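Local coordinates for single-stranded DNA-binding protein (Thermus thermophilus, PDB 2CWA) that binds single-stranded DNA and probably recruits partner proteins to it during DNA replication, recombination and repair, at residues Leu107-Gly111 and Lys112-Glu116; Arg144-Pro147 and Gln148-Val152. All blocks are in the same frame, centred on the assembly; numbering follows the deposited sequence.

How the contacts relate
From the N terminus, the chain runs through the strands of the first SSB repeat to strand 96-107, and contact 1 then closes the turn that leads from this strand to the short strand 114-116. The chain continues through strand 122-125 into the second repeat, where contact 2 closes the tip of the hairpin made by strands 128-145 and 151-161. The two contacts stand in series, neither enclosing nor crossing the other, and they do not touch: their centres are about 36 Å apart and their nearest atoms about 25 Å. Contact 1 lies on the surface, whereas contact 2 is partly buried; strands 5-22 and 128-145, paired antiparallel, link the two repeats.

Contact 1: residues Leu107-Gly111 and Lys112-Glu116; sequences LDDRG and KERAE. With NO3 (nitrate ion), chain D.
Arg-114 reaches back across a type II turn, Asp-109 to Lys-112, to form a salt bridge with Asp-109. Its CB, CG and CD run beside O2 of a nitrate ion, probably from the crystallisation liquor, at 3.3, 3.1 and 3.6 Å. The chain is extended from CG to NE, which donates to Gly-73 O. Beyond CZ, NH1 donates to nitrate O2 at 2.8 Å and makes a weak bond to Asp-109 OD2. NH2 gives the stronger bond to Asp-109 OD2, 2.8 Å long with an N-H...O angle of 162°, in the guanidinium plane and on the anti lone pair of OD2. The carboxylate and guanidinium planes stand 82° apart. Asp-109 CG lies between its backbone N and carbonyl carbon (chi1 65°), which swings the carboxylate to the arginine. With an alanine in the arginine's place, the Asp-109 carboxylate would probably lose its charge partner and be freer to turn, and the nitrate would lose its NH1 donor. The turn is closed by Lys-112 N on Asp-109 O (2.9 Å), and a water donates to Asp-109 O and Lys-112 O. Asp-108 OD1 accepts from Arg-110 N in an Asx turn. Asp-109, Lys-112 and Arg-114 all rest on Leu-75 of strand 75-85, while backbone bonds pair Glu-113 with Arg-125 and Ala-115 with Arg-123, joining the segment after the turn to strand 122-125.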
ATOM      1  N   LEU A 107      16.868  -8.117   4.932  1.00 25.28           N
ATOM      2  CA  LEU A 107      16.620  -9.085   5.995  1.00 27.05           C
ATOM      3  C   LEU A 107      17.150 -10.475   5.651  1.00 26.37           C
ATOM      4  O   LEU A 107      17.181 -10.868   4.483  1.00 27.36           O
ATOM      5  CB  LEU A 107      15.116  -9.184   6.274  1.00 24.41           C
ATOM      6  CG  LEU A 107      14.334  -7.900   6.569  1.00 26.66           C
ATOM      7  CD1 LEU A 107      12.843  -8.223   6.687  1.00 24.84           C
ATOM      8  CD2 LEU A 107      14.849  -7.262   7.851  1.00 21.99           C
ATOM      9  N   ASP A 108      17.568 -11.201   6.686  1.00 24.60           N
ATOM     10  CA  ASP A 108      18.072 -12.570   6.568  1.00 27.04           C
ATOM     11  C   ASP A 108      16.869 -13.412   6.131  1.00 26.53           C
ATOM     12  O   ASP A 108      15.755 -13.172   6.598  1.00 22.98           O
ATOM     13  CB  ASP A 108      18.552 -13.043   7.942  1.00 29.56           C
ATOM     14  CG  ASP A 108      19.247 -14.397   7.903  1.00 32.77           C
ATOM     15  OD1 ASP A 108      19.046 -15.165   6.938  1.00 35.22           O
ATOM     16  OD2 ASP A 108      19.992 -14.695   8.859  1.00 36.02           O
ATOM     17  N   ASP A 109      17.062 -14.385   5.241  1.00 26.47           N
ATOM     18  CA  ASP A 109      15.914 -15.190   4.833  1.00 26.45           C
ATOM     19  C   ASP A 109      15.875 -16.553   5.519  1.00 26.46           C
ATOM     20  O   ASP A 109      15.091 -17.416   5.138  1.00 26.82           O
ATOM     21  CB  ASP A 109      15.854 -15.363   3.302  1.00 28.93           C
ATOM     22  CG  ASP A 109      17.017 -16.163   2.742  1.00 29.92           C
ATOM     23  OD1 ASP A 109      17.738 -16.822   3.517  1.00 28.26           O
ATOM     24  OD2 ASP A 109      17.203 -16.137   1.507  1.00 31.08           O
ATOM     25  N   ARG A 110      16.717 -16.739   6.535  1.00 27.30           N
ATOM     26  CA  ARG A 110      16.743 -18.004   7.275  1.00 27.44           C
ATOM     27  C   ARG A 110      15.356 -18.307   7.825  1.00 27.21           C
ATOM     28  O   ARG A 110      14.757 -17.482   8.511  1.00 26.65           O
ATOM     29  CB  ARG A 110      17.738 -17.941   8.440  1.00 26.85           C
ATOM     30  CG  ARG A 110      17.685 -19.167   9.371  1.00 29.19           C
ATOM     31  CD  ARG A 110      18.781 -19.125  10.431  1.00 29.68           C
ATOM     32  NE  ARG A 110      18.613 -18.030  11.386  1.00 28.68           N
ATOM     33  CZ  ARG A 110      17.788 -18.054  12.430  1.00 29.79           C
ATOM     34  NH1 ARG A 110      17.041 -19.123  12.669  1.00 29.01           N
ATOM     35  NH2 ARG A 110      17.717 -17.008  13.244  1.00 24.27           N
ATOM     36  N   GLY A 111      14.847 -19.492   7.510  1.00 28.51           N
ATOM     37  CA  GLY A 111      13.535 -19.891   7.986  1.00 29.60           C
ATOM     38  C   GLY A 111      12.365 -19.312   7.213  1.00 32.13           C
ATOM     39  O   GLY A 111      11.212 -19.578   7.550  1.00 33.09           O
ATOM     40  N   LYS A 112      12.649 -18.522   6.180  1.00 29.38           N
ATOM     41  CA  LYS A 112      11.597 -17.910   5.371  1.00 31.38           C
ATOM     42  C   LYS A 112      11.390 -18.640   4.051  1.00 29.79           C
ATOM     43  O   LYS A 112      12.324 -19.212   3.500  1.00 30.77           O
ATOM     44  CB  LYS A 112      11.935 -16.441   5.085  1.00 34.42           C
ATOM     45  CG  LYS A 112      11.492 -15.459   6.165  1.00 38.87           C
ATOM     46  CD  LYS A 112      12.049 -15.809   7.531  1.00 40.25           C
ATOM     47  CE  LYS A 112      11.552 -14.831   8.583  1.00 41.31           C
ATOM     48  NZ  LYS A 112      12.129 -15.098   9.927  1.00 41.65           N
ATOM     49  N   GLU A 113      10.165 -18.601   3.536  1.00 30.86           N
ATOM     50  CA  GLU A 113       9.849 -19.267   2.279  1.00 33.34           C
ATOM     51  C   GLU A 113       9.276 -18.338   1.222  1.00 31.88           C
ATOM     52  O   GLU A 113       8.465 -17.458   1.515  1.00 31.13           O
ATOM     53  CB  GLU A 113       8.857 -20.411   2.509  1.00 35.32           C
ATOM     54  CG  GLU A 113       9.401 -21.556   3.334  1.00 42.40           C
ATOM     55  CD  GLU A 113       8.531 -22.793   3.232  1.00 47.93           C
ATOM     56  OE1 GLU A 113       7.324 -22.701   3.548  1.00 46.78           O
ATOM     57  OE2 GLU A 113       9.056 -23.856   2.831  1.00 52.26           O
ATOM     58  N   ARG A 114       9.690 -18.555  -0.018  1.00 29.83           N
ATOM     59  CA  ARG A 114       9.213 -17.744  -1.123  1.00 28.79           C
ATOM     60  C   ARG A 114       8.369 -18.586  -2.070  1.00 33.97           C
ATOM     61  O   ARG A 114       8.611 -19.781  -2.233  1.00 31.10           O
ATOM     62  CB  ARG A 114      10.393 -17.169  -1.906  1.00 27.88           C
ATOM     63  CG  ARG A 114      11.366 -16.319  -1.092  1.00 25.79           C
ATOM     64  CD  ARG A 114      12.503 -15.851  -1.990  1.00 27.32           C
ATOM     65  NE  ARG A 114      13.527 -15.051  -1.316  1.00 24.76           N
ATOM     66  CZ  ARG A 114      14.433 -15.527  -0.464  1.00 27.51           C
ATOM     67  NH1 ARG A 114      14.460 -16.821  -0.144  1.00 22.87           N
ATOM     68  NH2 ARG A 114      15.348 -14.710   0.041  1.00 24.98           N
ATOM     69  N   ALA A 115       7.370 -17.958  -2.673  1.00 33.40           N
ATOM     70  CA  ALA A 115       6.526 -18.616  -3.655  1.00 38.81           C
ATOM     71  C   ALA A 115       7.011 -18.018  -4.975  1.00 41.23           C
ATOM     72  O   ALA A 115       7.685 -16.984  -4.973  1.00 41.48           O
ATOM     73  CB  ALA A 115       5.067 -18.270  -3.418  1.00 37.22           C
ATOM     74  N   GLU A 116       6.696 -18.658  -6.096  1.00 42.63           N
ATOM     75  CA  GLU A 116       7.129 -18.142  -7.393  1.00 44.09           C
ATOM     76  C   GLU A 116       5.934 -17.979  -8.321  1.00 43.89           C
ATOM     77  O   GLU A 116       5.175 -18.925  -8.529  1.00 43.42           O
ATOM     78  CB  GLU A 116       8.148 -19.093  -8.022  1.00 48.56           C
ATOM     79  CG  GLU A 116       8.726 -18.608  -9.341  1.00 53.58           C
ATOM     80  CD  GLU A 116       9.730 -19.580  -9.933  1.00 57.20           C
ATOM     81  OE1 GLU A 116      10.688 -19.949  -9.222  1.00 59.27           O
ATOM     82  OE2 GLU A 116       9.563 -19.974 -11.109  1.00 58.74           O
TER
HETATM   83  N   NO3 D 503      13.139 -20.055  -0.119  1.00 37.26           N
HETATM   84  O1  NO3 D 503      14.340 -20.157  -0.299  1.00 34.52           O
HETATM   85  O2  NO3 D 503      12.606 -18.966  -0.169  1.00 38.82           O
HETATM   86  O3  NO3 D 503      12.472 -21.045   0.115  1.00 37.24           O
HETATM   87  O   HOH W   1      14.771 -18.528   2.499  1.00 26.82           O

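Contact 2: residues Arg144-Pro147 and Gln148-Val152. With NO3 (nitrate ion), chain B.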
ATOM      1  N   ARG A 144     -22.424  -1.716  -0.666  1.00 27.65           N
ATOM      2  CA  ARG A 144     -23.064  -2.606  -1.629  1.00 28.83           C
ATOM      3  C   ARG A 144     -22.984  -4.012  -1.061  1.00 29.17           C
ATOM      4  O   ARG A 144     -22.221  -4.269  -0.126  1.00 27.71           O
ATOM      5  CB  ARG A 144     -22.364  -2.560  -2.994  1.00 25.59           C
ATOM      6  CG  ARG A 144     -20.989  -3.201  -3.031  1.00 25.39           C
ATOM      7  CD  ARG A 144     -20.415  -3.146  -4.439  1.00 28.63           C
ATOM      8  NE  ARG A 144     -21.212  -3.929  -5.378  1.00 25.62           N
ATOM      9  CZ  ARG A 144     -21.026  -5.220  -5.638  1.00 25.98           C
ATOM     10  NH1 ARG A 144     -20.061  -5.897  -5.037  1.00 22.85           N
ATOM     11  NH2 ARG A 144     -21.815  -5.839  -6.509  1.00 31.44           N
ATOM     12  N   TYR A 145     -23.768  -4.925  -1.624  1.00 27.78           N
ATOM     13  CA  TYR A 145     -23.777  -6.302  -1.163  1.00 26.79           C
ATOM     14  C   TYR A 145     -23.509  -7.257  -2.318  1.00 26.00           C
ATOM     15  O   TYR A 145     -24.035  -7.075  -3.419  1.00 24.63           O
ATOM     16  CB  TYR A 145     -25.131  -6.622  -0.517  1.00 33.11           C
ATOM     17  CG  TYR A 145     -25.302  -5.992   0.849  1.00 36.53           C
ATOM     18  CD1 TYR A 145     -24.886  -6.664   1.998  1.00 36.10           C
ATOM     19  CD2 TYR A 145     -25.835  -4.710   0.990  1.00 37.71           C
ATOM     20  CE1 TYR A 145     -24.992  -6.078   3.256  1.00 40.53           C
ATOM     21  CE2 TYR A 145     -25.943  -4.108   2.246  1.00 40.86           C
ATOM     22  CZ  TYR A 145     -25.518  -4.800   3.374  1.00 42.14           C
ATOM     23  OH  TYR A 145     -25.606  -4.217   4.620  1.00 44.42           O
ATOM     24  N   THR A 146     -22.670  -8.252  -2.068  1.00 23.91           N
ATOM     25  CA  THR A 146     -22.347  -9.245  -3.084  1.00 29.50           C
ATOM     26  C   THR A 146     -23.567 -10.147  -3.256  1.00 32.10           C
ATOM     27  O   THR A 146     -24.490 -10.114  -2.438  1.00 29.79           O
ATOM     28  CB  THR A 146     -21.165 -10.127  -2.651  1.00 31.98           C
ATOM     29  OG1 THR A 146     -21.577 -10.976  -1.570  1.00 33.03           O
ATOM     30  CG2 THR A 146     -19.986  -9.261  -2.195  1.00 33.47           C
ATOM     31  N   PRO A 147     -23.594 -10.956  -4.328  1.00 36.88           N
ATOM     32  CA  PRO A 147     -24.732 -11.851  -4.554  1.00 39.74           C
ATOM     33  C   PRO A 147     -24.993 -12.720  -3.327  1.00 41.50           C
ATOM     34  O   PRO A 147     -26.139 -13.020  -2.999  1.00 43.48           O
ATOM     35  CB  PRO A 147     -24.285 -12.667  -5.762  1.00 39.02           C
ATOM     36  CG  PRO A 147     -23.493 -11.675  -6.543  1.00 40.99           C
ATOM     37  CD  PRO A 147     -22.654 -11.010  -5.464  1.00 37.57           C
ATOM     38  N   GLN A 148     -23.917 -13.108  -2.648  1.00 43.85           N
ATOM     39  CA  GLN A 148     -24.018 -13.938  -1.454  1.00 45.69           C
ATOM     40  C   GLN A 148     -24.448 -13.162  -0.208  1.00 45.07           C
ATOM     41  O   GLN A 148     -24.550 -13.732   0.877  1.00 47.38           O
ATOM     42  CB  GLN A 148     -22.681 -14.632  -1.190  1.00 49.53           C
ATOM     43  CG  GLN A 148     -22.317 -15.676  -2.231  1.00 54.57           C
ATOM     44  CD  GLN A 148     -20.971 -16.320  -1.960  1.00 57.41           C
ATOM     45  OE1 GLN A 148     -20.717 -16.824  -0.864  1.00 61.04           O
ATOM     46  NE2 GLN A 148     -20.099 -16.313  -2.962  1.00 58.85           N
ATOM     47  N   GLY A 149     -24.690 -11.865  -0.362  1.00 42.40           N
ATOM     48  CA  GLY A 149     -25.127 -11.051   0.762  1.00 39.36           C
ATOM     49  C   GLY A 149     -24.032 -10.437   1.624  1.00 37.52           C
ATOM     50  O   GLY A 149     -24.314  -9.909   2.700  1.00 35.83           O
ATOM     51  N   THR A 150     -22.788 -10.494   1.165  1.00 36.04           N
ATOM     52  CA  THR A 150     -21.678  -9.924   1.928  1.00 35.25           C
ATOM     53  C   THR A 150     -21.633  -8.404   1.775  1.00 34.69           C
ATOM     54  O   THR A 150     -21.713  -7.878   0.661  1.00 30.75           O
ATOM     55  CB  THR A 150     -20.335 -10.489   1.458  1.00 37.99           C
ATOM     56  OG1 THR A 150     -20.365 -11.919   1.537  1.00 42.01           O
ATOM     57  CG2 THR A 150     -19.203  -9.961   2.335  1.00 36.91           C
ATOM     58  N   ALA A 151     -21.510  -7.696   2.896  1.00 30.50           N
ATOM     59  CA  ALA A 151     -21.447  -6.237   2.862  1.00 28.62           C
ATOM     60  C   ALA A 151     -20.052  -5.760   2.457  1.00 24.72           C
ATOM     61  O   ALA A 151     -19.037  -6.358   2.830  1.00 23.75           O
ATOM     62  CB  ALA A 151     -21.815  -5.659   4.225  1.00 25.75           C
ATOM     63  N   VAL A 152     -20.005  -4.684   1.681  1.00 25.81           N
ATOM     64  CA  VAL A 152     -18.732  -4.121   1.243  1.00 24.31           C
ATOM     65  C   VAL A 152     -18.886  -2.616   1.258  1.00 25.26           C
ATOM     66  O   VAL A 152     -19.781  -2.072   0.614  1.00 26.79           O
ATOM     67  CB  VAL A 152     -18.352  -4.556  -0.190  1.00 26.00           C
ATOM     68  CG1 VAL A 152     -16.889  -4.221  -0.455  1.00 24.97           C
ATOM     69  CG2 VAL A 152     -18.601  -6.032  -0.374  1.00 29.95           C
TER
HETATM   70  N   NO3 B 501     -16.649  -5.761  -4.060  1.00 29.66           N
HETATM   71  O1  NO3 B 501     -17.491  -4.882  -3.918  1.00 23.36           O
HETATM   72  O2  NO3 B 501     -16.987  -6.895  -4.382  1.00 27.46           O
HETATM   73  O3  NO3 B 501     -15.469  -5.513  -3.871  1.00 28.29           O
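Thr-146 and Thr-150 meet at the tightly packed end of a hairpin, where Thr-146 OG1 accepts from Thr-150 N at 3.0 Å. OG1 lies between the backbone N and carbonyl carbon (chi1 70°), which places the hydroxyl oxygen against the backbone N of Thr-150, and the Thr-146 methyl CG2 lies 3.9 Å from Thr-150 CB and close to Val-152 CG2. Two backbone bonds close the same loop: Thr-146 N donates to Thr-150 O (2.9 Å) and Gly-149 N to Thr-146 O (2.7 Å). Val-152 and the two threonines also touch Trp-178 of strand 169-178.

On the face that carries Tyr-145 and Ala-151, the Tyr-145 ring meets Ala-151 obliquely, CE1 being 3.3 Å from Ala-151 CB, while Gly-149 O meets the ring edge 3.4 Å from Tyr-145 CD1. The tyrosine hydroxyl makes a weak bond to Glu-183 of helix 179-185, and Ala-151 touches Ala-182 and Glu-183 there.

The solvent side is looser. Pro-147 and Gln-148 sit at the exposed corners of the turn, with the extended glutamine chain carrying its amide clear of it. Arg-144, bent at its third torsion (-64°), turns NH1 to a nitrate O1 at 3.0 Å, an ion probably from the crystallisation liquor.

Arg-144 and Val-152 form an antiparallel hydrogen-bonded pair, Tyr-145 and Ala-151 a non-hydrogen-bonded one, and a type I turn from Thr-146 to Gly-149 with a G1 bulge at Gly-149, whose positive phi suits a glycine, joins the strands: a beta hairpin between strands 128-145 and 151-161 of the second OB-fold repeat.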